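Side-chain contacts in putative oxygenase (Streptomyces viridochromogenes Tue57, PDB 4XAA), which probably acts as an iron- and 2-oxoglutarate-dependent oxygenase of the phytanoyl-CoA dioxygenase family, belonging to orthosomycin antibiotic biosynthesis: residues A[12-15]-A[20-23]; A[94-99]-A[135-140]. All coordinates share one frame; numbering follows the deposited sequence.

Contact 1 (A[12-15]-A[20-23]); sequences IERF and FANA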
ATOM      1  N   ILE A  12      -8.048 -13.367  -6.925  1.00 43.84           N
ATOM      2  CA  ILE A  12      -8.961 -12.404  -7.530  1.00 41.69           C
ATOM      3  C   ILE A  12     -10.341 -12.560  -6.900  1.00 42.80           C
ATOM      4  O   ILE A  12     -11.039 -11.580  -6.657  1.00 42.99           O
ATOM      5  CB  ILE A  12      -9.046 -12.565  -9.066  1.00 38.22           C
ATOM      6  CG1 ILE A  12      -7.766 -12.048  -9.715  1.00 40.75           C
ATOM      7  CG2 ILE A  12     -10.234 -11.791  -9.635  1.00 39.72           C
ATOM      8  CD1 ILE A  12      -7.657 -12.373 -11.202  1.00 41.00           C
ATOM      9  N   GLU A  13     -10.718 -13.797  -6.610  1.00 45.62           N
ATOM     10  CA  GLU A  13     -11.998 -14.056  -5.978  1.00 45.61           C
ATOM     11  C   GLU A  13     -12.036 -13.460  -4.578  1.00 43.91           C
ATOM     12  O   GLU A  13     -13.039 -12.878  -4.180  1.00 44.32           O
ATOM     13  CB  GLU A  13     -12.282 -15.555  -5.923  1.00 52.67           C
ATOM     14  CG  GLU A  13     -13.699 -15.877  -5.470  1.00 60.97           C
ATOM     15  CD  GLU A  13     -14.751 -15.353  -6.437  1.00 66.92           C
ATOM     16  OE1 GLU A  13     -14.601 -15.578  -7.659  1.00 73.75           O
ATOM     17  OE2 GLU A  13     -15.726 -14.718  -5.980  1.00 63.03           O
ATOM     18  N   ARG A  14     -10.936 -13.580  -3.842  1.00 43.03           N
ATOM     19  CA  ARG A  14     -10.876 -12.999  -2.505  1.00 43.69           C
ATOM     20  C   ARG A  14     -10.888 -11.472  -2.570  1.00 45.69           C
ATOM     21  O   ARG A  14     -11.446 -10.809  -1.688  1.00 48.62           O
ATOM     22  CB  ARG A  14      -9.637 -13.479  -1.747  1.00 48.53           C
ATOM     23  CG  ARG A  14      -9.701 -14.928  -1.289  1.00 52.54           C
ATOM     24  CD  ARG A  14      -8.654 -15.252  -0.220  1.00 53.33           C
ATOM     25  NE  ARG A  14      -7.356 -14.689  -0.571  1.00 55.55           N
ATOM     26  CZ  ARG A  14      -6.459 -15.294  -1.344  1.00 55.06           C
ATOM     27  NH1 ARG A  14      -6.723 -16.503  -1.839  1.00 50.94           N
ATOM     28  NH2 ARG A  14      -5.299 -14.687  -1.609  1.00 46.68           N
ATOM     29  N   PHE A  15     -10.263 -10.912  -3.603  1.00 45.97           N
ATOM     30  CA  PHE A  15     -10.308  -9.467  -3.813  1.00 46.16           C
ATOM     31  C   PHE A  15     -11.751  -9.037  -3.987  1.00 45.12           C
ATOM     32  O   PHE A  15     -12.195  -8.067  -3.400  1.00 45.25           O
ATOM     33  CB  PHE A  15      -9.488  -9.053  -5.038  1.00 37.24           C
ATOM     34  CG  PHE A  15      -9.670  -7.616  -5.427  1.00 40.12           C
ATOM     35  CD1 PHE A  15      -9.152  -6.592  -4.636  1.00 41.29           C
ATOM     36  CD2 PHE A  15     -10.342  -7.276  -6.595  1.00 44.01           C
ATOM     37  CE1 PHE A  15      -9.317  -5.251  -5.000  1.00 40.43           C
ATOM     38  CE2 PHE A  15     -10.506  -5.923  -6.971  1.00 40.19           C
ATOM     39  CZ  PHE A  15      -9.998  -4.920  -6.174  1.00 35.64           C
ATOM     40  N   PHE A  20      -9.661  -7.297  -0.548  1.00 38.68           N
ATOM     41  CA  PHE A  20      -8.200  -7.263  -0.535  1.00 42.09           C
ATOM     42  C   PHE A  20      -7.638  -8.652  -0.824  1.00 40.22           C
ATOM     43  O   PHE A  20      -8.282  -9.644  -0.500  1.00 42.94           O
ATOM     44  CB  PHE A  20      -7.687  -6.768   0.821  1.00 38.85           C
ATOM     45  CG  PHE A  20      -8.031  -7.686   1.961  1.00 40.71           C
ATOM     46  CD1 PHE A  20      -9.274  -7.624   2.566  1.00 39.95           C
ATOM     47  CD2 PHE A  20      -7.115  -8.619   2.420  1.00 42.23           C
ATOM     48  CE1 PHE A  20      -9.599  -8.475   3.617  1.00 47.89           C
ATOM     49  CE2 PHE A  20      -7.435  -9.477   3.472  1.00 46.78           C
ATOM     50  CZ  PHE A  20      -8.677  -9.407   4.068  1.00 42.49           C
ATOM     51  N   ALA A  21      -6.443  -8.735  -1.408  1.00 37.27           N
ATOM     52  CA  ALA A  21      -5.769 -10.034  -1.524  1.00 41.33           C
ATOM     53  C   ALA A  21      -4.263  -9.919  -1.737  1.00 42.92           C
ATOM     54  O   ALA A  21      -3.789  -9.023  -2.424  1.00 40.70           O
ATOM     55  CB  ALA A  21      -6.381 -10.845  -2.641  1.00 39.87           C
ATOM     56  N   ASN A  22      -3.509 -10.834  -1.138  1.00 42.23           N
ATOM     57  CA  ASN A  22      -2.097 -10.973  -1.474  1.00 42.27           C
ATOM     58  C   ASN A  22      -1.968 -11.811  -2.729  1.00 40.54           C
ATOM     59  O   ASN A  22      -2.320 -12.981  -2.727  1.00 46.36           O
ATOM     60  CB  ASN A  22      -1.319 -11.608  -0.326  1.00 42.67           C
ATOM     61  CG  ASN A  22       0.176 -11.600  -0.560  1.00 44.50           C
ATOM     62  OD1 ASN A  22       0.645 -11.348  -1.672  1.00 48.27           O
ATOM     63  ND2 ASN A  22       0.936 -11.874   0.492  1.00 44.22           N
ATOM     64  N   ALA A  23      -1.466 -11.206  -3.798  1.00 40.26           N
ATOM     65  CA  ALA A  23      -1.346 -11.884  -5.092  1.00 42.27           C
ATOM     66  C   ALA A  23       0.013 -12.553  -5.279  1.00 42.19           C
ATOM     67  O   ALA A  23       0.270 -13.173  -6.303  1.00 43.14           O
ATOM     68  CB  ALA A  23      -1.580 -10.901  -6.229  1.00 39.58           C
TER
HETATM   69  O   HOH W   1      -7.851 -12.250   0.739  1.00 47.88           O
HETATM   70  O   HOH W   2      -4.987 -13.037   0.960  1.00 50.81           O
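Arg14 and Phe15 bring two very different side chains to strand segment 20-23: the arginine runs along the outer, wetter part of the contact, while the phenylalanine dips into its buried part. The Arg14 chain, bent at chi3 (-44°), turns the guanidinium back toward the strand and presents it edge-on. Asn22 O lies at that edge, near the guanidinium plane, 3.6 Å from Arg14 NH2. In the same plane, but off Arg14 NE, a water accepts at 2.8 Å. This water donates in turn to Phe20 O at 2.9 Å, so helix and strand are joined through solvent rather than by a direct hydrogen bond. A second water makes weaker links, accepting from Arg14 NH2 and from Asn22 N.

Ala21 CB, also near Arg14 NH2, points at the helix and packs 4.3 Å from Phe15 CB. With CG anti to the backbone N (chi1 171°), the Phe15 ring swings out across the start of the strand, where CD1 comes within 4.2 Å of Phe20 N. Phe20 starts its side chain away from the helix, and the ring packs on Val180, Leu194 and His190. Asn22 spends its amide elsewhere, OD1 on Gly24 N and ND2 on Asp186.

Ala21 and Ala23 pair through their backbones with Val189 and Val187, which joins strand 20-25 to the larger antiparallel sheet as its outermost strand on that side. The chain reverses just after helix 8-18, so the helix packs beside the edge strand that follows it, at the border of the double-stranded beta helix.

Contact 2 (A[94-99]-A[135-140]); sequences QLAAAF and TVCNLS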
ATOM      1  N   GLN A  94      -1.291  -4.559 -15.520  1.00 38.48           N
ATOM      2  CA  GLN A  94      -1.947  -5.788 -15.965  1.00 36.69           C
ATOM      3  C   GLN A  94      -2.477  -6.614 -14.782  1.00 37.08           C
ATOM      4  O   GLN A  94      -3.573  -7.161 -14.843  1.00 35.76           O
ATOM      5  CB  GLN A  94      -0.987  -6.615 -16.833  1.00 43.51           C
ATOM      6  CG  GLN A  94      -0.765  -6.011 -18.235  1.00 38.94           C
ATOM      7  CD  GLN A  94       0.444  -6.578 -18.965  1.00 46.23           C
ATOM      8  OE1 GLN A  94       1.174  -7.428 -18.440  1.00 44.21           O
ATOM      9  NE2 GLN A  94       0.669  -6.094 -20.181  1.00 38.82           N
ATOM     10  N   LEU A  95      -1.721  -6.686 -13.695  1.00 36.23           N
ATOM     11  CA  LEU A  95      -2.252  -7.297 -12.482  1.00 36.42           C
ATOM     12  C   LEU A  95      -3.518  -6.590 -11.991  1.00 41.50           C
ATOM     13  O   LEU A  95      -4.515  -7.239 -11.658  1.00 38.91           O
ATOM     14  CB  LEU A  95      -1.218  -7.283 -11.361  1.00 40.40           C
ATOM     15  CG  LEU A  95      -1.707  -7.982 -10.095  1.00 42.53           C
ATOM     16  CD1 LEU A  95      -1.656  -9.495 -10.306  1.00 44.97           C
ATOM     17  CD2 LEU A  95      -0.888  -7.587  -8.882  1.00 41.36           C
ATOM     18  N   ALA A  96      -3.465  -5.260 -11.938  1.00 36.83           N
ATOM     19  CA  ALA A  96      -4.579  -4.474 -11.442  1.00 35.50           C
ATOM     20  C   ALA A  96      -5.784  -4.611 -12.360  1.00 36.45           C
ATOM     21  O   ALA A  96      -6.900  -4.779 -11.888  1.00 41.83           O
ATOM     22  CB  ALA A  96      -4.182  -3.015 -11.294  1.00 39.28           C
ATOM     23  N   ALA A  97      -5.563  -4.541 -13.670  1.00 36.86           N
ATOM     24  CA  ALA A  97      -6.641  -4.755 -14.632  1.00 35.38           C
ATOM     25  C   ALA A  97      -7.294  -6.141 -14.474  1.00 44.34           C
ATOM     26  O   ALA A  97      -8.520  -6.266 -14.527  1.00 45.43           O
ATOM     27  CB  ALA A  97      -6.124  -4.576 -16.039  1.00 36.31           C
ATOM     28  N   ALA A  98      -6.485  -7.179 -14.280  1.00 37.81           N
ATOM     29  CA  ALA A  98      -7.028  -8.509 -14.024  1.00 41.21           C
ATOM     30  C   ALA A  98      -7.911  -8.523 -12.766  1.00 42.13           C
ATOM     31  O   ALA A  98      -9.065  -8.943 -12.805  1.00 46.01           O
ATOM     32  CB  ALA A  98      -5.906  -9.524 -13.892  1.00 32.16           C
ATOM     33  N   PHE A  99      -7.372  -8.053 -11.652  1.00 44.65           N
ATOM     34  CA  PHE A  99      -8.109  -8.088 -10.392  1.00 42.64           C
ATOM     35  C   PHE A  99      -9.407  -7.314 -10.471  1.00 39.39           C
ATOM     36  O   PHE A  99     -10.432  -7.757  -9.982  1.00 43.01           O
ATOM     37  CB  PHE A  99      -7.240  -7.559  -9.257  1.00 39.84           C
ATOM     38  CG  PHE A  99      -6.421  -8.622  -8.610  1.00 42.17           C
ATOM     39  CD1 PHE A  99      -5.365  -9.204  -9.294  1.00 43.40           C
ATOM     40  CD2 PHE A  99      -6.744  -9.093  -7.340  1.00 40.79           C
ATOM     41  CE1 PHE A  99      -4.619 -10.215  -8.714  1.00 42.66           C
ATOM     42  CE2 PHE A  99      -6.002 -10.093  -6.751  1.00 41.07           C
ATOM     43  CZ  PHE A  99      -4.934 -10.655  -7.436  1.00 44.53           C
ATOM     44  N   THR A 135     -13.627  -1.022  -8.734  1.00 43.02           N
ATOM     45  CA  THR A 135     -13.498   0.001  -9.764  1.00 46.99           C
ATOM     46  C   THR A 135     -12.118   0.656  -9.706  1.00 46.30           C
ATOM     47  O   THR A 135     -11.524   0.971 -10.741  1.00 43.19           O
ATOM     48  CB  THR A 135     -14.606   1.064  -9.613  1.00 43.94           C
ATOM     49  OG1 THR A 135     -15.869   0.464  -9.924  1.00 51.08           O
ATOM     50  CG2 THR A 135     -14.386   2.224 -10.538  1.00 42.48           C
ATOM     51  N   VAL A 136     -11.605   0.839  -8.489  1.00 40.51           N
ATOM     52  CA  VAL A 136     -10.298   1.454  -8.278  1.00 41.44           C
ATOM     53  C   VAL A 136      -9.578   0.636  -7.214  1.00 40.46           C
ATOM     54  O   VAL A 136     -10.145   0.363  -6.169  1.00 39.38           O
ATOM     55  CB  VAL A 136     -10.420   2.961  -7.838  1.00 36.72           C
ATOM     56  CG1 VAL A 136      -9.091   3.678  -7.928  1.00 36.59           C
ATOM     57  CG2 VAL A 136     -11.428   3.691  -8.688  1.00 35.10           C
ATOM     58  N   CYS A 137      -8.348   0.212  -7.481  1.00 42.48           N
ATOM     59  CA  CYS A 137      -7.604  -0.534  -6.474  1.00 41.90           C
ATOM     60  C   CYS A 137      -6.232   0.047  -6.209  1.00 37.19           C
ATOM     61  O   CYS A 137      -5.715   0.817  -6.999  1.00 41.72           O
ATOM     62  CB  CYS A 137      -7.452  -2.006  -6.882  1.00 41.80           C
ATOM     63  SG  CYS A 137      -6.474  -2.241  -8.384  1.00 40.71           S
ATOM     64  N   ASN A 138      -5.660  -0.336  -5.073  1.00 42.71           N
ATOM     65  CA  ASN A 138      -4.287  -0.024  -4.730  1.00 38.62           C
ATOM     66  C   ASN A 138      -3.434  -1.258  -4.834  1.00 39.24           C
ATOM     67  O   ASN A 138      -3.791  -2.308  -4.306  1.00 40.60           O
ATOM     68  CB  ASN A 138      -4.184   0.535  -3.313  1.00 39.21           C
ATOM     69  CG  ASN A 138      -4.612   1.999  -3.215  1.00 44.00           C
ATOM     70  OD1 ASN A 138      -3.839   2.909  -3.529  1.00 46.70           O
ATOM     71  ND2 ASN A 138      -5.837   2.230  -2.752  1.00 45.49           N
ATOM     72  N   LEU A 139      -2.304  -1.145  -5.517  1.00 38.75           N
ATOM     73  CA  LEU A 139      -1.330  -2.229  -5.508  1.00 40.18           C
ATOM     74  C   LEU A 139      -0.254  -1.862  -4.521  1.00 42.65           C
ATOM     75  O   LEU A 139       0.380  -0.817  -4.650  1.00 40.89           O
ATOM     76  CB  LEU A 139      -0.720  -2.474  -6.893  1.00 45.82           C
ATOM     77  CG  LEU A 139      -1.379  -3.549  -7.762  1.00 46.31           C
ATOM     78  CD1 LEU A 139      -2.827  -3.205  -7.991  1.00 43.19           C
ATOM     79  CD2 LEU A 139      -0.659  -3.671  -9.084  1.00 43.25           C
ATOM     80  N   SER A 140      -0.074  -2.705  -3.515  1.00 42.47           N
ATOM     81  CA  SER A 140       0.955  -2.484  -2.522  1.00 39.75           C
ATOM     82  C   SER A 140       2.088  -3.435  -2.807  1.00 40.36           C
ATOM     83  O   SER A 140       1.970  -4.643  -2.582  1.00 40.21           O
ATOM     84  CB  SER A 140       0.411  -2.684  -1.105  1.00 38.74           C
ATOM     85  OG  SER A 140      -0.692  -1.822  -0.855  1.00 40.69           O
TER
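Leu95, which meets Leu139 of the strand through a methyl group, is fixed in its helix by its backbone: Leu95 O accepts from Phe99 N at 3.0 Å. No hydrogen bond crosses to segment 135-140, and the contact is wholly apolar, with helix 90-100 lying against an inner strand of the larger sheet in the double-stranded beta helix. The axes of the two short segments approach to 9.1 Å at 138° between their directions, so the helix runs against the strand's direction at a marked slant.

Cys137 and Leu139 point from the strand to the helix, whereas Asn138 between them points away, packing on His190, Val211 and Val192. The nickel ion, held by His125, Asp127 and His196, is about 11 Å from the Cys137 side chain.

The two methyls of Leu139 divide the helix surface between them. CD2 reaches Leu95 CD2 at 3.9 Å, the leucines crossing at a slant; Leu95 carries its CG anti to the backbone N (chi1 -177°), which directs the branch at the strand. Both leucines also touch Val187 of neighbouring strand 186-191, so this hydrophobic cluster spans more than one strand. CD1 of Leu139 turns instead to the small Ala96. Ala96 CB sits against two side-chain atoms of the strand at once, 3.6 Å from Leu139 CD1 and 3.8 Å from Cys137 SG.

The two contacts lie with centres about 10 Å apart, and both segments of contact 1 precede those of contact 2 along the chain. Each sets a helix against the larger antiparallel sheet, helix 8-18 beside edge strand 20-25 and helix 90-100 over strand 136-142, with strand 186-191 running between those two strands. They also touch directly. Phe99 meets both elements of contact 1, CZ lying 3.6 Å from Ala23 CB and CD1 3.7 Å from Ile12 CG1, while Phe15 CZ reaches Cys137 CB at 3.9 Å. The two helices thus pack against each other as well as on the same sheet, joining the N-terminal helix to the helix that covers inner strand 136-142.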